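Local coordinates for manganese lipoxygenase (PDB 5FX8), which uses a catalytic manganese ion to oxygenate linoleic and alpha-linolenic acids to their 11S- and 13R-hydroperoxides, at residues I299-H312 against E435-V449. Residues are numbered along the deposited sequence; the frame is centred on the assembly and turned at random.
Sequences IVHEAAFRTLSDRH and ELQNWIAEANGPAQV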
loop_
_atom_site.group_PDB
_atom_site.type_symbol
_atom_site.label_atom_id
_atom_site.label_comp_id
_atom_site.label_asym_id
_atom_site.label_seq_id
_atom_site.Cartn_x
_atom_site.Cartn_y
_atom_site.Cartn_z
ATOM N N ILE A 299 -9.389 -12.665 -10.412
ATOM C CA ILE A 299 -10.105 -13.689 -11.164
ATOM C C ILE A 299 -11.601 -13.572 -10.931
ATOM O O ILE A 299 -12.394 -13.779 -11.854
ATOM C CB ILE A 299 -9.553 -15.103 -10.854
ATOM C CG1 ILE A 299 -10.037 -16.132 -11.869
ATOM C CG2 ILE A 299 -9.918 -15.609 -9.479
ATOM C CD1 ILE A 299 -9.872 -15.730 -13.265
ATOM N N VAL A 300 -12.014 -13.197 -9.716
ATOM C CA VAL A 300 -13.443 -12.980 -9.450
ATOM C C VAL A 300 -13.963 -11.797 -10.247
ATOM O O VAL A 300 -15.059 -11.835 -10.809
ATOM C CB VAL A 300 -13.693 -12.789 -7.938
ATOM C CG1 VAL A 300 -15.161 -12.372 -7.681
ATOM C CG2 VAL A 300 -13.323 -14.048 -7.181
ATOM N N HIS A 301 -13.188 -10.732 -10.310
ATOM C CA HIS A 301 -13.581 -9.616 -11.137
ATOM C C HIS A 301 -13.536 -9.956 -12.625
ATOM O O HIS A 301 -14.313 -9.396 -13.389
ATOM C CB HIS A 301 -12.699 -8.425 -10.818
ATOM C CG HIS A 301 -12.950 -7.242 -11.683
ATOM N ND1 HIS A 301 -12.431 -7.124 -12.954
ATOM C CD2 HIS A 301 -13.652 -6.113 -11.460
ATOM C CE1 HIS A 301 -12.804 -5.974 -13.479
ATOM N NE2 HIS A 301 -13.557 -5.347 -12.596
ATOM N N GLU A 302 -12.648 -10.839 -13.075
ATOM C CA GLU A 302 -12.635 -11.209 -14.488
ATOM C C GLU A 302 -13.923 -11.913 -14.862
ATOM O O GLU A 302 -14.572 -11.599 -15.878
ATOM C CB GLU A 302 -11.455 -12.135 -14.792
ATOM C CG GLU A 302 -10.146 -11.460 -14.828
ATOM C CD GLU A 302 -8.982 -12.398 -14.980
ATOM O OE1 GLU A 302 -8.875 -13.139 -15.980
ATOM O OE2 GLU A 302 -8.144 -12.378 -14.083
ATOM N N ALA A 303 -14.279 -12.909 -14.054
ATOM C CA ALA A 303 -15.495 -13.645 -14.305
ATOM C C ALA A 303 -16.697 -12.703 -14.297
ATOM O O ALA A 303 -17.569 -12.803 -15.169
ATOM C CB ALA A 303 -15.603 -14.773 -13.280
ATOM N N ALA A 304 -16.719 -11.723 -13.376
ATOM C CA ALA A 304 -17.821 -10.761 -13.359
ATOM C C ALA A 304 -17.836 -9.893 -14.610
ATOM O O ALA A 304 -18.895 -9.669 -15.200
ATOM C CB ALA A 304 -17.767 -9.880 -12.110
ATOM N N PHE A 305 -16.684 -9.368 -15.014
ATOM C CA PHE A 305 -16.656 -8.479 -16.174
ATOM C C PHE A 305 -17.131 -9.190 -17.436
ATOM O O PHE A 305 -17.775 -8.580 -18.285
ATOM C CB PHE A 305 -15.245 -7.929 -16.361
ATOM C CG PHE A 305 -15.148 -6.768 -17.294
ATOM C CD1 PHE A 305 -15.561 -5.514 -16.910
ATOM C CD2 PHE A 305 -14.584 -6.924 -18.548
ATOM C CE1 PHE A 305 -15.440 -4.458 -17.766
ATOM C CE2 PHE A 305 -14.452 -5.870 -19.405
ATOM C CZ PHE A 305 -14.870 -4.643 -19.027
ATOM N N ARG A 306 -16.855 -10.476 -17.548
ATOM C CA ARG A 306 -17.342 -11.279 -18.661
ATOM C C ARG A 306 -18.836 -11.626 -18.612
ATOM O O ARG A 306 -19.310 -12.283 -19.540
ATOM C CB ARG A 306 -16.528 -12.572 -18.738
ATOM C CG ARG A 306 -15.084 -12.322 -19.112
ATOM C CD ARG A 306 -14.357 -13.589 -19.304
ATOM N NE ARG A 306 -15.160 -14.542 -20.048
ATOM C CZ ARG A 306 -15.172 -14.651 -21.369
ATOM N NH1 ARG A 306 -14.410 -13.867 -22.121
ATOM N NH2 ARG A 306 -15.948 -15.554 -21.933
ATOM N N THR A 307 -19.598 -11.209 -17.598
ATOM C CA THR A 307 -20.962 -11.718 -17.437
ATOM C C THR A 307 -21.963 -10.657 -16.986
ATOM O O THR A 307 -23.106 -10.657 -17.441
ATOM C CB THR A 307 -21.011 -12.870 -16.424
ATOM O OG1 THR A 307 -20.304 -12.496 -15.232
ATOM C CG2 THR A 307 -20.474 -14.163 -16.990
ATOM N N LEU A 308 -21.569 -9.785 -16.063
ATOM C CA LEU A 308 -22.417 -8.680 -15.650
ATOM C C LEU A 308 -22.299 -7.537 -16.641
ATOM O O LEU A 308 -21.219 -7.256 -17.171
ATOM C CB LEU A 308 -22.033 -8.160 -14.271
ATOM C CG LEU A 308 -21.811 -9.159 -13.168
ATOM C CD1 LEU A 308 -21.366 -8.444 -11.939
ATOM C CD2 LEU A 308 -23.091 -9.853 -12.935
ATOM N N SER A 309 -23.417 -6.862 -16.867
ATOM C CA SER A 309 -23.404 -5.691 -17.716
ATOM C C SER A 309 -22.570 -4.604 -17.068
ATOM O O SER A 309 -22.450 -4.529 -15.850
ATOM C CB SER A 309 -24.831 -5.196 -17.938
ATOM O OG SER A 309 -24.879 -4.004 -18.690
ATOM N N ASP A 310 -22.001 -3.743 -17.885
ATOM C CA ASP A 310 -21.390 -2.575 -17.305
ATOM C C ASP A 310 -22.396 -1.736 -16.508
ATOM O O ASP A 310 -21.993 -1.018 -15.588
ATOM C CB ASP A 310 -20.711 -1.778 -18.407
ATOM C CG ASP A 310 -19.416 -2.434 -18.911
ATOM O OD1 ASP A 310 -18.757 -3.253 -18.203
ATOM O OD2 ASP A 310 -19.031 -2.088 -20.041
ATOM N N ARG A 311 -23.694 -1.832 -16.799
ATOM C CA ARG A 311 -24.695 -1.054 -16.069
ATOM C C ARG A 311 -25.259 -1.785 -14.866
ATOM O O ARG A 311 -26.103 -1.235 -14.174
ATOM C CB ARG A 311 -25.834 -0.627 -16.998
ATOM C CG ARG A 311 -25.349 0.175 -18.181
ATOM C CD ARG A 311 -26.482 0.719 -19.039
ATOM N NE ARG A 311 -27.146 -0.263 -19.904
ATOM C CZ ARG A 311 -28.421 -0.617 -19.794
ATOM N NH1 ARG A 311 -29.185 -0.090 -18.847
ATOM N NH2 ARG A 311 -28.939 -1.502 -20.627
ATOM N N HIS A 312 -24.800 -2.975 -14.593
ATOM C CA HIS A 312 -25.199 -3.706 -13.402
ATOM C C HIS A 312 -24.601 -3.078 -12.144
ATOM O O HIS A 312 -23.399 -2.809 -12.104
ATOM C CB HIS A 312 -24.743 -5.127 -13.527
ATOM C CG HIS A 312 -25.442 -6.059 -12.610
ATOM N ND1 HIS A 312 -25.359 -5.958 -11.247
ATOM C CD2 HIS A 312 -26.235 -7.118 -12.860
ATOM C CE1 HIS A 312 -26.067 -6.918 -10.693
ATOM N NE2 HIS A 312 -26.612 -7.634 -11.652
ATOM N N GLU A 435 -27.681 -12.220 -15.138
ATOM C CA GLU A 435 -26.293 -11.769 -15.136
ATOM C C GLU A 435 -25.563 -12.236 -13.883
ATOM O O GLU A 435 -24.454 -12.761 -13.979
ATOM C CB GLU A 435 -26.232 -10.250 -15.289
ATOM C CG GLU A 435 -26.687 -9.780 -16.658
ATOM C CD GLU A 435 -26.714 -8.287 -16.826
ATOM O OE1 GLU A 435 -26.389 -7.552 -15.899
ATOM O OE2 GLU A 435 -27.090 -7.834 -17.914
ATOM N N LEU A 436 -26.169 -12.073 -12.702
ATOM C CA LEU A 436 -25.536 -12.559 -11.479
ATOM C C LEU A 436 -25.324 -14.065 -11.519
ATOM O O LEU A 436 -24.248 -14.567 -11.161
ATOM C CB LEU A 436 -26.383 -12.196 -10.266
ATOM C CG LEU A 436 -25.797 -12.645 -8.937
ATOM C CD1 LEU A 436 -24.680 -11.730 -8.582
ATOM C CD2 LEU A 436 -26.866 -12.540 -7.937
ATOM N N GLN A 437 -26.345 -14.802 -11.942
ATOM C CA GLN A 437 -26.233 -16.251 -12.028
ATOM C C GLN A 437 -25.192 -16.665 -13.050
ATOM O O GLN A 437 -24.493 -17.664 -12.864
ATOM C CB GLN A 437 -27.589 -16.864 -12.371
ATOM C CG GLN A 437 -28.706 -16.623 -11.353
ATOM C CD GLN A 437 -28.367 -16.902 -9.865
ATOM O OE1 GLN A 437 -27.693 -17.860 -9.512
ATOM N NE2 GLN A 437 -28.894 -16.072 -9.000
ATOM N N ASN A 438 -25.060 -15.908 -14.133
ATOM C CA ASN A 438 -23.990 -16.187 -15.083
ATOM C C ASN A 438 -22.637 -15.935 -14.462
ATOM O O ASN A 438 -21.714 -16.714 -14.664
ATOM C CB ASN A 438 -24.142 -15.348 -16.339
ATOM C CG ASN A 438 -25.205 -15.865 -17.223
ATOM O OD1 ASN A 438 -25.704 -16.953 -17.002
ATOM N ND2 ASN A 438 -25.582 -15.093 -18.223
ATOM N N TRP A 439 -22.491 -14.842 -13.723
ATOM C CA TRP A 439 -21.247 -14.606 -13.004
ATOM C C TRP A 439 -20.869 -15.804 -12.152
ATOM O O TRP A 439 -19.704 -16.197 -12.110
ATOM C CB TRP A 439 -21.389 -13.359 -12.145
ATOM C CG TRP A 439 -20.255 -13.045 -11.302
ATOM C CD1 TRP A 439 -18.955 -13.322 -11.549
ATOM C CD2 TRP A 439 -20.294 -12.379 -10.044
ATOM N NE1 TRP A 439 -18.169 -12.857 -10.531
ATOM C CE2 TRP A 439 -18.967 -12.279 -9.586
ATOM C CE3 TRP A 439 -21.317 -11.851 -9.260
ATOM C CZ2 TRP A 439 -18.635 -11.670 -8.376
ATOM C CZ3 TRP A 439 -20.988 -11.256 -8.061
ATOM C CH2 TRP A 439 -19.657 -11.173 -7.627
ATOM N N ILE A 440 -21.835 -16.399 -11.460
ATOM C CA ILE A 440 -21.483 -17.497 -10.568
ATOM C C ILE A 440 -21.086 -18.725 -11.370
ATOM O O ILE A 440 -20.096 -19.398 -11.063
ATOM C CB ILE A 440 -22.635 -17.797 -9.605
ATOM C CG1 ILE A 440 -23.069 -16.518 -8.908
ATOM C CG2 ILE A 440 -22.215 -18.832 -8.603
ATOM C CD1 ILE A 440 -22.005 -15.897 -8.115
ATOM N N ALA A 441 -21.847 -19.030 -12.414
ATOM C CA ALA A 441 -21.504 -20.159 -13.267
ATOM C C ALA A 441 -20.140 -19.960 -13.939
ATOM O O ALA A 441 -19.339 -20.890 -14.040
ATOM C CB ALA A 441 -22.620 -20.353 -14.291
ATOM N N GLU A 442 -19.867 -18.746 -14.393
ATOM C CA GLU A 442 -18.607 -18.403 -15.035
ATOM C C GLU A 442 -17.447 -18.538 -14.064
ATOM O O GLU A 442 -16.362 -18.999 -14.436
ATOM C CB GLU A 442 -18.702 -16.974 -15.573
ATOM C CG GLU A 442 -17.462 -16.379 -16.184
ATOM C CD GLU A 442 -17.359 -16.603 -17.683
ATOM O OE1 GLU A 442 -18.400 -16.887 -18.314
ATOM O OE2 GLU A 442 -16.235 -16.466 -18.237
ATOM N N ALA A 443 -17.649 -18.102 -12.822
ATOM C CA ALA A 443 -16.611 -18.242 -11.820
ATOM C C ALA A 443 -16.312 -19.700 -11.592
ATOM O O ALA A 443 -15.153 -20.114 -11.592
ATOM C CB ALA A 443 -17.032 -17.582 -10.517
ATOM N N ASN A 444 -17.357 -20.498 -11.410
ATOM C CA ASN A 444 -17.143 -21.890 -11.081
ATOM C C ASN A 444 -16.612 -22.688 -12.256
ATOM O O ASN A 444 -16.011 -23.740 -12.038
ATOM C CB ASN A 444 -18.429 -22.497 -10.567
ATOM C CG ASN A 444 -18.719 -22.100 -9.161
ATOM O OD1 ASN A 444 -18.011 -22.507 -8.235
ATOM N ND2 ASN A 444 -19.765 -21.314 -8.974
ATOM N N GLY A 445 -16.793 -22.207 -13.481
ATOM C CA GLY A 445 -16.454 -22.971 -14.651
ATOM C C GLY A 445 -15.226 -22.484 -15.382
ATOM O O GLY A 445 -14.105 -22.867 -15.064
ATOM N N PRO A 446 -15.419 -21.644 -16.396
ATOM C CA PRO A 446 -14.284 -21.236 -17.238
ATOM C C PRO A 446 -13.209 -20.475 -16.494
ATOM O O PRO A 446 -12.024 -20.704 -16.743
ATOM C CB PRO A 446 -14.929 -20.345 -18.302
ATOM C CG PRO A 446 -16.327 -20.618 -18.249
ATOM C CD PRO A 446 -16.696 -21.159 -16.915
ATOM N N ALA A 447 -13.587 -19.557 -15.611
ATOM C CA ALA A 447 -12.601 -18.799 -14.863
ATOM C C ALA A 447 -11.803 -19.672 -13.908
ATOM O O ALA A 447 -10.692 -19.284 -13.527
ATOM C CB ALA A 447 -13.283 -17.674 -14.092
ATOM N N GLN A 448 -12.356 -20.821 -13.508
ATOM C CA GLN A 448 -11.702 -21.798 -12.636
ATOM C C GLN A 448 -11.377 -21.227 -11.269
ATOM O O GLN A 448 -10.301 -21.468 -10.738
ATOM C CB GLN A 448 -10.430 -22.370 -13.260
ATOM C CG GLN A 448 -10.630 -23.186 -14.522
ATOM C CD GLN A 448 -9.321 -23.721 -15.108
ATOM O OE1 GLN A 448 -8.225 -23.500 -14.576
ATOM N NE2 GLN A 448 -9.435 -24.417 -16.221
ATOM N N VAL A 449 -12.301 -20.480 -10.696
ATOM C CA VAL A 449 -12.159 -19.985 -9.331
ATOM C C VAL A 449 -12.379 -21.123 -8.339
ATOM O O VAL A 449 -13.334 -21.894 -8.458
ATOM C CB VAL A 449 -13.148 -18.838 -9.083
ATOM C CG1 VAL A 449 -13.013 -18.334 -7.683
ATOM C CG2 VAL A 449 -12.941 -17.703 -10.086
HETATM O O HOH W 1 -15.982 -17.941 -20.459
HETATM O O HOH W 2 -24.858 -12.687 -18.465
#
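Trp439 reaches Ala304 and Val300 because its CG stands anti to the backbone N (chi1 176°), which lays the indole against the last turns of helix 268-305. Ala304 CB sits over one face in a CH-pi contact, 3.6 Å from the centroid of the five-membered ring, while Val300 CG1 meets the indole edge at CZ2. The indole N-H goes to Val300 O, NE1 to O 3.3 Å with a moderately bent N-H...O angle of 147°. That carbonyl already takes the helical bond from Ala304 N, and the two donors arrive from opposite faces of its plane. Beside the indole, Thr307 turns OG1 back to Ala303 O (2.8 Å) and packs CG2 against Glu442 CB.

Glu442, bent at chi2, brings OE2 to Arg306 NE at 2.9 Å, a salt bridge in which NE approaches OE2 from above the carboxylate plane, while Arg306 NH1 bonds Phe70 O; Tyr72 and a water also bind OE2, and Arg67 pairs with OE1. At the other end, extended Glu435 accepts a weak bond from Ser309 N at OE1 and forms a salt bridge with Arg59 through OE2. Ala303 CB nestles against Ala447 CB (3.8 Å), and the Ile299 and Val449 side chains slide past each other in opposite directions, touching through their CG2 methyls.

The axes of the two helical segments pass 8.5 Å apart at 131°, joining the C-terminal end of the helix that carries manganese ligands His290 and His294 to helix 434-444, with helices 56-69 and 313-321 and strand 71-73 packed around them.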